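Local atomic coordinates of trans-4-hydroxy-L-proline dehydratase (Clostridioides difficile 70-100-2010, PDB entry 6VXC), a protein that catalyses the glycyl-radical dehydration of trans-4-hydroxy-L-proline to (S)-1-pyrroline-5-carboxylate, a step in the anaerobic breakdown of hydroxyproline. Residues Ile76-Ser82 and Ile233-Tyr238; Tyr238-Arg243 and Ile261-Asp266; Tyr506-Phe510 and Leu582-Lys586; Ile575-Thr579 and Ile635-Phe640. All blocks are in the same frame, centred on the assembly; numbering follows the deposited sequence.

Interaction 1: residues Ile76-Ser82 and Ile233-Tyr238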
loop_
_atom_site.group_PDB
_atom_site.type_symbol
_atom_site.label_atom_id
_atom_site.label_comp_id
_atom_site.label_asym_id
_atom_site.label_seq_id
_atom_site.Cartn_x
_atom_site.Cartn_y
_atom_site.Cartn_z
ATOM N N ILE A 76 19.235 17.645 -0.983
ATOM C CA ILE A 76 18.415 18.696 -0.379
ATOM C C ILE A 76 19.059 20.069 -0.572
ATOM O O ILE A 76 18.371 21.063 -0.837
ATOM C CB ILE A 76 18.163 18.389 1.109
ATOM C CG1 ILE A 76 17.277 17.151 1.268
ATOM C CG2 ILE A 76 17.528 19.595 1.820
ATOM C CD1 ILE A 76 15.912 17.317 0.676
ATOM N N GLU A 77 20.387 20.152 -0.430
ATOM C CA GLU A 77 21.068 21.436 -0.572
ATOM C C GLU A 77 20.927 22.017 -1.974
ATOM O O GLU A 77 20.879 23.239 -2.132
ATOM C CB GLU A 77 22.549 21.286 -0.211
ATOM C CG GLU A 77 22.842 21.324 1.275
ATOM C CD GLU A 77 24.304 21.001 1.614
ATOM O OE1 GLU A 77 25.021 20.434 0.756
ATOM O OE2 GLU A 77 24.730 21.305 2.747
ATOM N N ASN A 78 20.868 21.178 -3.003
ATOM C CA ASN A 78 21.004 21.667 -4.367
ATOM C C ASN A 78 19.795 21.485 -5.265
ATOM O O ASN A 78 19.808 22.025 -6.372
ATOM C CB ASN A 78 22.196 20.996 -5.050
ATOM C CG ASN A 78 23.497 21.383 -4.416
ATOM O OD1 ASN A 78 24.057 20.629 -3.621
ATOM N ND2 ASN A 78 23.985 22.572 -4.751
ATOM N N ARG A 79 18.760 20.769 -4.843
ATOM C CA ARG A 79 17.614 20.588 -5.730
ATOM C C ARG A 79 16.877 21.902 -5.918
ATOM O O ARG A 79 16.909 22.782 -5.060
ATOM C CB ARG A 79 16.649 19.538 -5.182
ATOM C CG ARG A 79 16.081 19.833 -3.792
ATOM C CD ARG A 79 14.816 19.007 -3.518
ATOM N NE ARG A 79 13.713 19.487 -4.349
ATOM C CZ ARG A 79 12.502 18.943 -4.417
ATOM N NH1 ARG A 79 11.587 19.496 -5.199
ATOM N NH2 ARG A 79 12.205 17.857 -3.719
ATOM N N THR A 80 16.207 22.026 -7.058
ATOM C CA THR A 80 15.379 23.194 -7.317
ATOM C C THR A 80 14.083 23.074 -6.521
ATOM O O THR A 80 13.492 21.999 -6.431
ATOM C CB THR A 80 15.073 23.324 -8.808
ATOM O OG1 THR A 80 14.239 22.238 -9.220
ATOM C CG2 THR A 80 16.345 23.266 -9.617
ATOM N N LEU A 81 13.677 24.173 -5.904
ATOM C CA LEU A 81 12.468 24.251 -5.100
ATOM C C LEU A 81 11.408 25.048 -5.846
ATOM O O LEU A 81 11.728 25.904 -6.670
ATOM C CB LEU A 81 12.762 24.895 -3.747
ATOM C CG LEU A 81 13.263 23.983 -2.628
ATOM C CD1 LEU A 81 13.999 22.751 -3.108
ATOM C CD2 LEU A 81 14.061 24.774 -1.608
ATOM N N SER A 82 10.142 24.743 -5.586
ATOM C CA SER A 82 9.054 25.467 -6.231
ATOM C C SER A 82 7.922 25.696 -5.243
ATOM O O SER A 82 7.694 24.888 -4.339
ATOM C CB SER A 82 8.536 24.733 -7.466
ATOM O OG SER A 82 8.008 23.477 -7.110
ATOM N N ILE A 233 18.173 22.246 6.655
ATOM C CA ILE A 233 18.442 22.980 5.423
ATOM C C ILE A 233 17.191 23.070 4.557
ATOM O O ILE A 233 16.959 24.081 3.884
ATOM C CB ILE A 233 19.613 22.319 4.681
ATOM C CG1 ILE A 233 20.925 22.595 5.428
ATOM C CG2 ILE A 233 19.656 22.762 3.230
ATOM C CD1 ILE A 233 22.024 21.652 5.035
ATOM N N LEU A 234 16.379 22.011 4.536
ATOM C CA LEU A 234 15.144 22.053 3.761
ATOM C C LEU A 234 14.269 23.217 4.204
ATOM O O LEU A 234 13.762 23.981 3.377
ATOM C CB LEU A 234 14.385 20.739 3.906
ATOM C CG LEU A 234 13.079 20.712 3.131
ATOM C CD1 LEU A 234 13.353 20.880 1.644
ATOM C CD2 LEU A 234 12.328 19.414 3.426
ATOM N N GLY A 235 14.078 23.363 5.511
ATOM C CA GLY A 235 13.282 24.473 6.000
ATOM C C GLY A 235 13.938 25.806 5.706
ATOM O O GLY A 235 13.280 26.754 5.272
ATOM N N LYS A 236 15.255 25.889 5.926
ATOM C CA LYS A 236 15.972 27.135 5.674
ATOM C C LYS A 236 15.789 27.588 4.230
ATOM O O LYS A 236 15.519 28.763 3.971
ATOM C CB LYS A 236 17.457 26.962 6.007
ATOM C CG LYS A 236 18.326 28.171 5.684
ATOM C CD LYS A 236 19.816 27.807 5.684
ATOM C CE LYS A 236 20.314 27.379 4.290
ATOM N NZ LYS A 236 20.532 28.561 3.399
ATOM N N ARG A 237 15.918 26.663 3.276
ATOM C CA ARG A 237 15.877 27.037 1.866
ATOM C C ARG A 237 14.474 27.453 1.442
ATOM O O ARG A 237 14.313 28.379 0.641
ATOM C CB ARG A 237 16.373 25.886 0.993
ATOM C CG ARG A 237 17.875 25.578 1.117
ATOM C CD ARG A 237 18.308 24.656 -0.015
ATOM N NE ARG A 237 18.109 25.301 -1.306
ATOM C CZ ARG A 237 17.790 24.663 -2.424
ATOM N NH1 ARG A 237 17.618 23.351 -2.414
ATOM N NH2 ARG A 237 17.636 25.338 -3.550
ATOM N N TYR A 238 13.445 26.782 1.963
ATOM C CA TYR A 238 12.088 27.170 1.610
ATOM C C TYR A 238 11.726 28.534 2.189
ATOM O O TYR A 238 11.012 29.307 1.549
ATOM C CB TYR A 238 11.089 26.102 2.057
ATOM C CG TYR A 238 10.628 25.255 0.905
ATOM C CD1 TYR A 238 9.877 25.808 -0.117
ATOM C CD2 TYR A 238 10.987 23.924 0.811
ATOM C CE1 TYR A 238 9.464 25.052 -1.186
ATOM C CE2 TYR A 238 10.583 23.161 -0.246
ATOM C CZ TYR A 238 9.819 23.726 -1.245
ATOM O OH TYR A 238 9.412 22.959 -2.303
HETATM O O HOH W 1 9.264 22.441 -4.779
#
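Arg237 reaches the turn after helix 64-78 because its CG stands anti to its own carbonyl carbon (chi1 -69°) and its chain bends at chi3 (62°), which brings the N-H edge of the guanidinium to the carbonyl oxygens of Ile76 and Arg79. Two nitrogens approach Arg79 O end-on, both on one oxygen that lies almost exactly in the guanidinium plane: Arg237 NH1 at 2.8 Å from Arg79 O sits on a lone pair in the carbonyl plane, while Arg237 NH2 at 3.1 Å comes nearly along the C=O axis. Arg237 NH1 also donates to Ile76 O at 2.9 Å. The flat group is covered on one face by Leu81 CD2, 3.8 Å above its centre, and on the opposite face by Glu77 O, too poorly angled for a hydrogen bond. Leu81 serves a second flat group as well: its CG stands 3.9 Å from the centroid of the Tyr238 ring, 23° off the normal, a CH-pi contact over the face. Water 1 joins Ser82 N to Tyr238 OH, accepting from the amide. Within the last turn of helix 64-78, Ile76 CG2 rests on Leu234 CB at 3.9 Å, and Ile233 CD1 lies against the side chain of Glu77. The Arg79 side chain itself turns elsewhere, to Thr80 O and to Glu92 O. Of the three bonds from Arg237, one falls on Ile76 O in the last helical turn and two on Arg79 O immediately after it, where a positive guanidinium would probably interact favourably with the helix dipole.

Interaction 2: residues Tyr238-Arg243 and Ile261-Asp266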
loop_
_atom_site.group_PDB
_atom_site.type_symbol
_atom_site.label_atom_id
_atom_site.label_comp_id
_atom_site.label_asym_id
_atom_site.label_seq_id
_atom_site.Cartn_x
_atom_site.Cartn_y
_atom_site.Cartn_z
ATOM N N TYR A 238 13.445 26.782 1.963
ATOM C CA TYR A 238 12.088 27.170 1.610
ATOM C C TYR A 238 11.726 28.534 2.189
ATOM O O TYR A 238 11.012 29.307 1.549
ATOM C CB TYR A 238 11.089 26.102 2.057
ATOM C CG TYR A 238 10.628 25.255 0.905
ATOM C CD1 TYR A 238 9.877 25.808 -0.117
ATOM C CD2 TYR A 238 10.987 23.924 0.811
ATOM C CE1 TYR A 238 9.464 25.052 -1.186
ATOM C CE2 TYR A 238 10.583 23.161 -0.246
ATOM C CZ TYR A 238 9.819 23.726 -1.245
ATOM O OH TYR A 238 9.412 22.959 -2.303
ATOM N N ALA A 239 12.177 28.840 3.406
ATOM C CA ALA A 239 11.914 30.173 3.942
ATOM C C ALA A 239 12.557 31.249 3.072
ATOM O O ALA A 239 11.914 32.256 2.741
ATOM C CB ALA A 239 12.387 30.274 5.390
ATOM N N GLU A 240 13.820 31.047 2.688
ATOM C CA GLU A 240 14.486 31.967 1.768
ATOM C C GLU A 240 13.727 32.082 0.455
ATOM O O GLU A 240 13.490 33.188 -0.042
ATOM C CB GLU A 240 15.922 31.504 1.500
ATOM C CG GLU A 240 16.921 31.801 2.616
ATOM C CD GLU A 240 18.242 31.039 2.448
ATOM O OE1 GLU A 240 18.521 30.568 1.320
ATOM O OE2 GLU A 240 18.989 30.899 3.446
ATOM N N LYS A 241 13.383 30.943 -0.149
ATOM C CA LYS A 241 12.629 30.963 -1.398
ATOM C C LYS A 241 11.357 31.780 -1.244
ATOM O O LYS A 241 11.029 32.612 -2.098
ATOM C CB LYS A 241 12.295 29.536 -1.829
ATOM C CG LYS A 241 11.421 29.396 -3.069
ATOM C CD LYS A 241 12.198 29.593 -4.353
ATOM C CE LYS A 241 11.338 29.199 -5.549
ATOM N NZ LYS A 241 12.008 29.483 -6.852
ATOM N N ALA A 242 10.640 31.573 -0.140
ATOM C CA ALA A 242 9.388 32.289 0.056
ATOM C C ALA A 242 9.617 33.794 0.144
ATOM O O ALA A 242 8.883 34.570 -0.480
ATOM C CB ALA A 242 8.678 31.769 1.307
ATOM N N ARG A 243 10.640 34.223 0.895
ATOM C CA ARG A 243 10.905 35.657 1.057
ATOM C C ARG A 243 11.399 36.293 -0.232
ATOM O O ARG A 243 11.055 37.438 -0.538
ATOM C CB ARG A 243 11.917 35.888 2.173
ATOM C CG ARG A 243 11.390 35.514 3.510
ATOM C CD ARG A 243 12.299 35.917 4.635
ATOM N NE ARG A 243 11.538 35.863 5.875
ATOM C CZ ARG A 243 11.634 34.900 6.781
ATOM N NH1 ARG A 243 12.495 33.900 6.612
ATOM N NH2 ARG A 243 10.864 34.944 7.859
ATOM N N ILE A 261 4.272 31.570 4.686
ATOM C CA ILE A 261 5.053 30.371 4.392
ATOM C C ILE A 261 6.438 30.478 5.012
ATOM O O ILE A 261 6.899 29.569 5.713
ATOM C CB ILE A 261 5.136 30.138 2.875
ATOM C CG1 ILE A 261 3.761 29.770 2.321
ATOM C CG2 ILE A 261 6.138 29.027 2.566
ATOM C CD1 ILE A 261 3.713 29.746 0.809
ATOM N N ALA A 262 7.099 31.618 4.799
ATOM C CA ALA A 262 8.442 31.811 5.325
ATOM C C ALA A 262 8.461 31.700 6.842
ATOM O O ALA A 262 9.330 31.028 7.400
ATOM C CB ALA A 262 8.992 33.161 4.864
ATOM N N GLU A 263 7.495 32.326 7.527
ATOM C CA GLU A 263 7.402 32.209 8.987
ATOM C C GLU A 263 7.201 30.765 9.436
ATOM O O GLU A 263 7.711 30.352 10.483
ATOM C CB GLU A 263 6.247 33.054 9.532
ATOM C CG GLU A 263 6.492 34.547 9.622
ATOM C CD GLU A 263 5.188 35.346 9.762
ATOM O OE1 GLU A 263 5.211 36.561 9.459
ATOM O OE2 GLU A 263 4.161 34.764 10.199
ATOM N N THR A 264 6.394 30.007 8.702
ATOM C CA THR A 264 6.169 28.617 9.073
ATOM C C THR A 264 7.454 27.811 8.939
ATOM O O THR A 264 7.794 27.021 9.825
ATOM C CB THR A 264 5.042 28.052 8.210
ATOM O OG1 THR A 264 3.877 28.869 8.377
ATOM C CG2 THR A 264 4.721 26.598 8.558
ATOM N N CYS A 265 8.184 28.019 7.845
ATOM C CA CYS A 265 9.435 27.313 7.596
ATOM C C CYS A 265 10.586 27.801 8.483
ATOM O O CYS A 265 11.584 27.087 8.625
ATOM C CB CYS A 265 9.792 27.443 6.113
ATOM S SG CYS A 265 8.535 26.727 4.989
ATOM N N ASP A 266 10.479 28.997 9.078
ATOM C CA ASP A 266 11.427 29.392 10.117
ATOM C C ASP A 266 11.346 28.462 11.311
ATOM O O ASP A 266 12.316 28.326 12.064
ATOM C CB ASP A 266 11.155 30.817 10.611
ATOM C CG ASP A 266 11.569 31.882 9.627
ATOM O OD1 ASP A 266 12.360 31.592 8.709
ATOM O OD2 ASP A 266 11.097 33.031 9.785
#
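The guanidinium of Arg243 has Ala262 CB over the centre of one face, 3.7 Å above the plane, and the carboxylate of Asp266 at its edge. The two charged planes are nearly coplanar, 18° apart, and form a two-pronged salt bridge in which each nitrogen takes its own oxygen: Arg243 NH2 to Asp266 OD2 at 2.7 Å and Arg243 NH1 to Asp266 OD1 at 3.1 Å. Both bonds are close to straight, and both oxygens are met on the syn side. Arg243 gets there with a chain extended from CG to NE, which runs across the Ala262 methyl; its CG is 3.6 Å from Ala262 CB. Asp266 OD1 also lies beside the methyl of Ala239, so the bridge closes over the small residues at the exposed margin of the contact.

Beneath it the helices meet through alanines. The CA atoms of Ala239 and Ala262 are only 4.1 Å apart, and Ala242 CB touches Ala262 CB at 3.8 Å, with Ile261 CG2 beside it. Cys265 CB lies against Ala239 CB at 3.9 Å, and its SG meets the CB of Tyr238. Cys265 also touches Phe285 of helix 276-293. With local axes 8.0 Å apart and running at 164°, this is a close-packed antiparallel helical hairpin, helices 214-248 and 252-267 being joined by a short turn, with alanines at the interface permitting the close approach.

Interaction 3: residues Tyr506-Phe510 and Leu582-Lys586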
loop_
_atom_site.group_PDB
_atom_site.type_symbol
_atom_site.label_atom_id
_atom_site.label_comp_id
_atom_site.label_asym_id
_atom_site.label_seq_id
_atom_site.Cartn_x
_atom_site.Cartn_y
_atom_site.Cartn_z
ATOM N N TYR A 506 -9.772 -37.095 -0.764
ATOM C CA TYR A 506 -9.575 -35.655 -0.709
ATOM C C TYR A 506 -8.407 -35.299 0.209
ATOM O O TYR A 506 -7.610 -34.409 -0.109
ATOM C CB TYR A 506 -10.851 -34.963 -0.245
ATOM C CG TYR A 506 -10.653 -33.476 -0.119
ATOM C CD1 TYR A 506 -10.687 -32.654 -1.244
ATOM C CD2 TYR A 506 -10.368 -32.904 1.106
ATOM C CE1 TYR A 506 -10.488 -31.284 -1.131
ATOM C CE2 TYR A 506 -10.158 -31.555 1.229
ATOM C CZ TYR A 506 -10.220 -30.746 0.113
ATOM O OH TYR A 506 -10.019 -29.403 0.254
ATOM N N GLU A 507 -8.293 -35.983 1.352
ATOM C CA GLU A 507 -7.190 -35.719 2.275
ATOM C C GLU A 507 -5.842 -35.922 1.601
ATOM O O GLU A 507 -4.890 -35.177 1.854
ATOM C CB GLU A 507 -7.292 -36.609 3.517
ATOM C CG GLU A 507 -8.442 -36.251 4.477
ATOM C CD GLU A 507 -9.834 -36.676 3.967
ATOM O OE1 GLU A 507 -9.909 -37.468 3.001
ATOM O OE2 GLU A 507 -10.846 -36.216 4.542
ATOM N N GLU A 508 -5.743 -36.923 0.734
ATOM C CA GLU A 508 -4.501 -37.134 0.013
ATOM C C GLU A 508 -4.205 -35.972 -0.923
ATOM O O GLU A 508 -3.057 -35.519 -1.006
ATOM C CB GLU A 508 -4.572 -38.443 -0.757
ATOM C CG GLU A 508 -3.262 -39.084 -0.940
ATOM C CD GLU A 508 -3.353 -40.361 -1.736
ATOM O OE1 GLU A 508 -2.340 -40.685 -2.395
ATOM O OE2 GLU A 508 -4.418 -41.020 -1.701
ATOM N N LEU A 509 -5.222 -35.478 -1.642
ATOM C CA LEU A 509 -5.018 -34.310 -2.498
ATOM C C LEU A 509 -4.613 -33.081 -1.685
ATOM O O LEU A 509 -3.705 -32.347 -2.069
ATOM C CB LEU A 509 -6.280 -34.013 -3.303
ATOM C CG LEU A 509 -6.281 -32.655 -4.012
ATOM C CD1 LEU A 509 -5.247 -32.572 -5.141
ATOM C CD2 LEU A 509 -7.669 -32.315 -4.501
ATOM N N PHE A 510 -5.290 -32.827 -0.566
ATOM C CA PHE A 510 -4.988 -31.630 0.212
ATOM C C PHE A 510 -3.592 -31.688 0.818
ATOM O O PHE A 510 -2.939 -30.654 0.947
ATOM C CB PHE A 510 -6.025 -31.410 1.311
ATOM C CG PHE A 510 -5.919 -30.050 1.984
ATOM C CD1 PHE A 510 -6.067 -28.880 1.248
ATOM C CD2 PHE A 510 -5.684 -29.951 3.350
ATOM C CE1 PHE A 510 -5.967 -27.616 1.861
ATOM C CE2 PHE A 510 -5.589 -28.702 3.965
ATOM C CZ PHE A 510 -5.732 -27.536 3.217
ATOM N N LEU A 582 -11.052 -26.404 -4.678
ATOM C CA LEU A 582 -10.938 -27.599 -3.844
ATOM C C LEU A 582 -12.309 -28.097 -3.410
ATOM O O LEU A 582 -12.528 -29.308 -3.299
ATOM C CB LEU A 582 -10.053 -27.313 -2.635
ATOM C CG LEU A 582 -8.532 -27.357 -2.833
ATOM C CD1 LEU A 582 -7.799 -26.829 -1.591
ATOM C CD2 LEU A 582 -8.062 -28.769 -3.173
ATOM N N THR A 583 -13.243 -27.173 -3.159
ATOM C CA THR A 583 -14.612 -27.579 -2.866
ATOM C C THR A 583 -15.216 -28.333 -4.043
ATOM O O THR A 583 -15.869 -29.364 -3.860
ATOM C CB THR A 583 -15.479 -26.361 -2.504
ATOM O OG1 THR A 583 -14.991 -25.727 -1.320
ATOM C CG2 THR A 583 -16.930 -26.794 -2.253
ATOM N N ALA A 584 -14.988 -27.847 -5.264
ATOM C CA ALA A 584 -15.519 -28.543 -6.433
ATOM C C ALA A 584 -14.963 -29.961 -6.542
ATOM O O ALA A 584 -15.680 -30.896 -6.919
ATOM C CB ALA A 584 -15.205 -27.746 -7.702
ATOM N N ILE A 585 -13.683 -30.131 -6.242
ATOM C CA ILE A 585 -13.073 -31.451 -6.330
ATOM C C ILE A 585 -13.629 -32.377 -5.254
ATOM O O ILE A 585 -14.032 -33.510 -5.538
ATOM C CB ILE A 585 -11.540 -31.338 -6.255
ATOM C CG1 ILE A 585 -10.994 -30.630 -7.508
ATOM C CG2 ILE A 585 -10.930 -32.719 -6.040
ATOM C CD1 ILE A 585 -9.479 -30.340 -7.447
ATOM N N LYS A 586 -13.681 -31.905 -4.007
ATOM C CA LYS A 586 -14.195 -32.742 -2.933
ATOM C C LYS A 586 -15.632 -33.173 -3.209
ATOM O O LYS A 586 -15.974 -34.354 -3.082
ATOM C CB LYS A 586 -14.119 -31.990 -1.611
ATOM C CG LYS A 586 -14.624 -32.776 -0.423
ATOM C CD LYS A 586 -14.542 -31.896 0.805
ATOM C CE LYS A 586 -14.744 -32.672 2.060
ATOM N NZ LYS A 586 -14.549 -31.763 3.226
#
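The axes of segments 506-510 and 582-586 run roughly antiparallel, at 152° and 10.9 Å apart, with the backbones nearest where the CA atoms of Tyr506 and Lys586 come within 5.9 Å. This is antiparallel helix-helix packing within the pyruvate formate-lyase-like region, and the wide spacing is filled by large side chains without any hydrogen bond between the two segments. Tyr506 carries much of it. Its CG is anti to the backbone N (chi1 177°), which sends the ring across toward the other helix. There the fully extended Lys586 chain passes over one face at about a right angle, with CD 4.2 Å from the ring centroid and only 6° off the normal, a CH-pi contact. Lys586 CB presses closer on the rim, 3.5 Å from Tyr506 CD1. The ammonium is farther off, so its cation-pi attraction to this ring is at most weak; Lys586 also has a cation-pi partner in Tyr631. At its phenolic end, Tyr506 OH lies 3.6 Å from Leu582 CB.

Leu582 divides its two methyls: CD2 meets Leu509 CD2 at 3.8 Å, whereas CD1 turns to the edge of the Phe510 ring. The same Leu509 methyl also reaches Ile585, about one turn further on. Around this apolar patch, helix 473-481 contributes Leu477 and Leu481, and Ile635 of helix 630-647 touches both Tyr506 and Lys586. Leu509 CD2 lies 3.6 Å from Ile585 CG2, the closest approach between purely aliphatic side chains here.

Interaction 4: residues Ile575-Thr579 and Ile635-Phe640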
loop_
_atom_site.group_PDB
_atom_site.type_symbol
_atom_site.label_atom_id
_atom_site.label_comp_id
_atom_site.label_asym_id
_atom_site.label_seq_id
_atom_site.Cartn_x
_atom_site.Cartn_y
_atom_site.Cartn_z
ATOM N N ILE A 575 -8.039 -16.607 -2.296
ATOM C CA ILE A 575 -8.623 -17.589 -1.389
ATOM C C ILE A 575 -9.996 -18.059 -1.896
ATOM O O ILE A 575 -10.347 -19.226 -1.751
ATOM C CB ILE A 575 -8.652 -17.021 0.050
ATOM C CG1 ILE A 575 -9.128 -18.062 1.071
ATOM C CG2 ILE A 575 -9.454 -15.705 0.131
ATOM C CD1 ILE A 575 -8.215 -19.293 1.183
ATOM N N GLY A 576 -10.788 -17.170 -2.501
ATOM C CA GLY A 576 -12.077 -17.592 -3.038
ATOM C C GLY A 576 -11.937 -18.584 -4.181
ATOM O O GLY A 576 -12.608 -19.624 -4.219
ATOM N N THR A 577 -11.076 -18.264 -5.141
ATOM C CA THR A 577 -10.859 -19.153 -6.275
ATOM C C THR A 577 -10.414 -20.535 -5.797
ATOM O O THR A 577 -11.009 -21.552 -6.167
ATOM C CB THR A 577 -9.813 -18.542 -7.216
ATOM O OG1 THR A 577 -10.307 -17.316 -7.756
ATOM C CG2 THR A 577 -9.463 -19.496 -8.371
ATOM N N ILE A 578 -9.421 -20.587 -4.904
ATOM C CA ILE A 578 -8.907 -21.907 -4.548
ATOM C C ILE A 578 -9.875 -22.648 -3.641
ATOM O O ILE A 578 -10.004 -23.871 -3.751
ATOM C CB ILE A 578 -7.493 -21.845 -3.939
ATOM C CG1 ILE A 578 -7.028 -23.294 -3.674
ATOM C CG2 ILE A 578 -7.439 -20.982 -2.688
ATOM C CD1 ILE A 578 -5.666 -23.420 -3.219
ATOM N N THR A 579 -10.581 -21.933 -2.758
ATOM C CA THR A 579 -11.623 -22.559 -1.955
ATOM C C THR A 579 -12.657 -23.235 -2.844
ATOM O O THR A 579 -12.994 -24.408 -2.647
ATOM C CB THR A 579 -12.330 -21.525 -1.066
ATOM O OG1 THR A 579 -11.437 -21.021 -0.074
ATOM C CG2 THR A 579 -13.503 -22.176 -0.382
ATOM N N ILE A 635 -13.673 -25.590 4.021
ATOM C CA ILE A 635 -12.515 -25.739 3.151
ATOM C C ILE A 635 -11.740 -24.434 3.092
ATOM O O ILE A 635 -10.501 -24.432 3.129
ATOM C CB ILE A 635 -12.965 -26.224 1.762
ATOM C CG1 ILE A 635 -13.548 -27.637 1.892
ATOM C CG2 ILE A 635 -11.805 -26.215 0.777
ATOM C CD1 ILE A 635 -13.932 -28.255 0.578
ATOM N N MET A 636 -12.451 -23.303 3.024
ATOM C CA MET A 636 -11.778 -22.015 3.146
ATOM C C MET A 636 -10.932 -21.962 4.408
ATOM O O MET A 636 -9.789 -21.501 4.386
ATOM C CB MET A 636 -12.781 -20.861 3.120
ATOM C CG MET A 636 -12.114 -19.480 3.321
ATOM S SD MET A 636 -11.760 -19.050 5.039
ATOM C CE MET A 636 -13.414 -18.673 5.628
ATOM N N GLN A 637 -11.504 -22.378 5.535
ATOM C CA GLN A 637 -10.762 -22.336 6.789
ATOM C C GLN A 637 -9.525 -23.230 6.740
ATOM O O GLN A 637 -8.460 -22.852 7.232
ATOM C CB GLN A 637 -11.673 -22.730 7.941
ATOM C CG GLN A 637 -12.738 -21.694 8.283
ATOM C CD GLN A 637 -13.628 -22.162 9.413
ATOM O OE1 GLN A 637 -14.149 -23.267 9.377
ATOM N NE2 GLN A 637 -13.764 -21.350 10.444
ATOM N N GLU A 638 -9.652 -24.421 6.155
ATOM C CA GLU A 638 -8.506 -25.323 6.063
ATOM C C GLU A 638 -7.405 -24.716 5.213
ATOM O O GLU A 638 -6.229 -24.762 5.578
ATOM C CB GLU A 638 -8.936 -26.672 5.487
ATOM C CG GLU A 638 -9.801 -27.471 6.426
ATOM C CD GLU A 638 -10.215 -28.827 5.862
ATOM O OE1 GLU A 638 -9.696 -29.226 4.787
ATOM O OE2 GLU A 638 -11.066 -29.492 6.505
ATOM N N ILE A 639 -7.772 -24.130 4.075
ATOM C CA ILE A 639 -6.786 -23.482 3.222
ATOM C C ILE A 639 -6.141 -22.319 3.966
ATOM O O ILE A 639 -4.916 -22.171 3.981
ATOM C CB ILE A 639 -7.430 -23.027 1.894
ATOM C CG1 ILE A 639 -7.994 -24.212 1.099
ATOM C CG2 ILE A 639 -6.420 -22.262 1.065
ATOM C CD1 ILE A 639 -8.949 -23.791 -0.056
ATOM N N PHE A 640 -6.966 -21.470 4.591
ATOM C CA PHE A 640 -6.443 -20.327 5.331
ATOM C C PHE A 640 -5.485 -20.769 6.420
ATOM O O PHE A 640 -4.413 -20.189 6.578
ATOM C CB PHE A 640 -7.579 -19.518 5.947
ATOM C CG PHE A 640 -7.109 -18.434 6.863
ATOM C CD1 PHE A 640 -6.692 -17.223 6.354
ATOM C CD2 PHE A 640 -7.069 -18.634 8.230
ATOM C CE1 PHE A 640 -6.249 -16.210 7.202
ATOM C CE2 PHE A 640 -6.637 -17.631 9.079
ATOM C CZ PHE A 640 -6.217 -16.422 8.560
#
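Ile639 is the main bump of this contact, seated in a hollow formed by Ile575, Ile578 and Thr579 on the first turn of helix 575-591. Its two branches divide the hollow. Ile639 CG2 presses on Ile575 CD1 at 3.5 Å, tighter than usual for two carbons, as the two side chains lie alongside one another, pointing opposite ways; it also meets Ile578 CG2 at 4.1 Å. Ile639 CD1 goes deeper, reaching the backbone at Thr579 CA at 3.5 Å. In return, Ile575 projects over helix 630-647: with CG1 anti to its backbone N (chi1 -174°), it runs between Met636 and Ile639, and its CG1 lies 4.0 Å from Met636 CG. Thr579 fits against the start of the Met636 side chain, its OG1 3.4 Å from Met636 CA and its CG2 beside Met636 CB. That hydroxyl is buried, yet it is satisfied within its own helix by donating to Ile575 O at 2.7 Å. The same oxygen accepts Thr579 N from the opposite face of its carbonyl plane. The OG1 bond fixes the rotation of the Thr579 side chain, with both OG1 and CG2 against Met636.

The axes of segments 575-579 and 635-640 cross steeply, at 117° and 9.6 Å apart. Strand 565-573 leads into helix 575-591. Ile473 and Leu477 of helix 473-481 pack on Ile578, and helix 506-538 adds Phe513 on Ile578 and Phe510 on Ile639.

The four contacts form two pairs on opposite sides of the chain's centre. Interactions 1 and 2, with centres 10 Å apart, share Tyr238 and both use helix 214-248, which thereby joins the end of helix 64-78 to helix 252-267. Interactions 3 and 4, 11 Å apart, both use helix 575-591; their segments alternate along the sequence and they touch directly, so helices 506-538, 575-591 and 630-647 form one packed group. Between the pairs the centres are 52 to 66 Å apart, with no touch. Interactions 1 and 2 come earlier in the chain. All lie away from Gly785, the glycyl radical site, and the probable catalytic Cys454 and Glu456, and document helical packing in the pyruvate formate-lyase-like region.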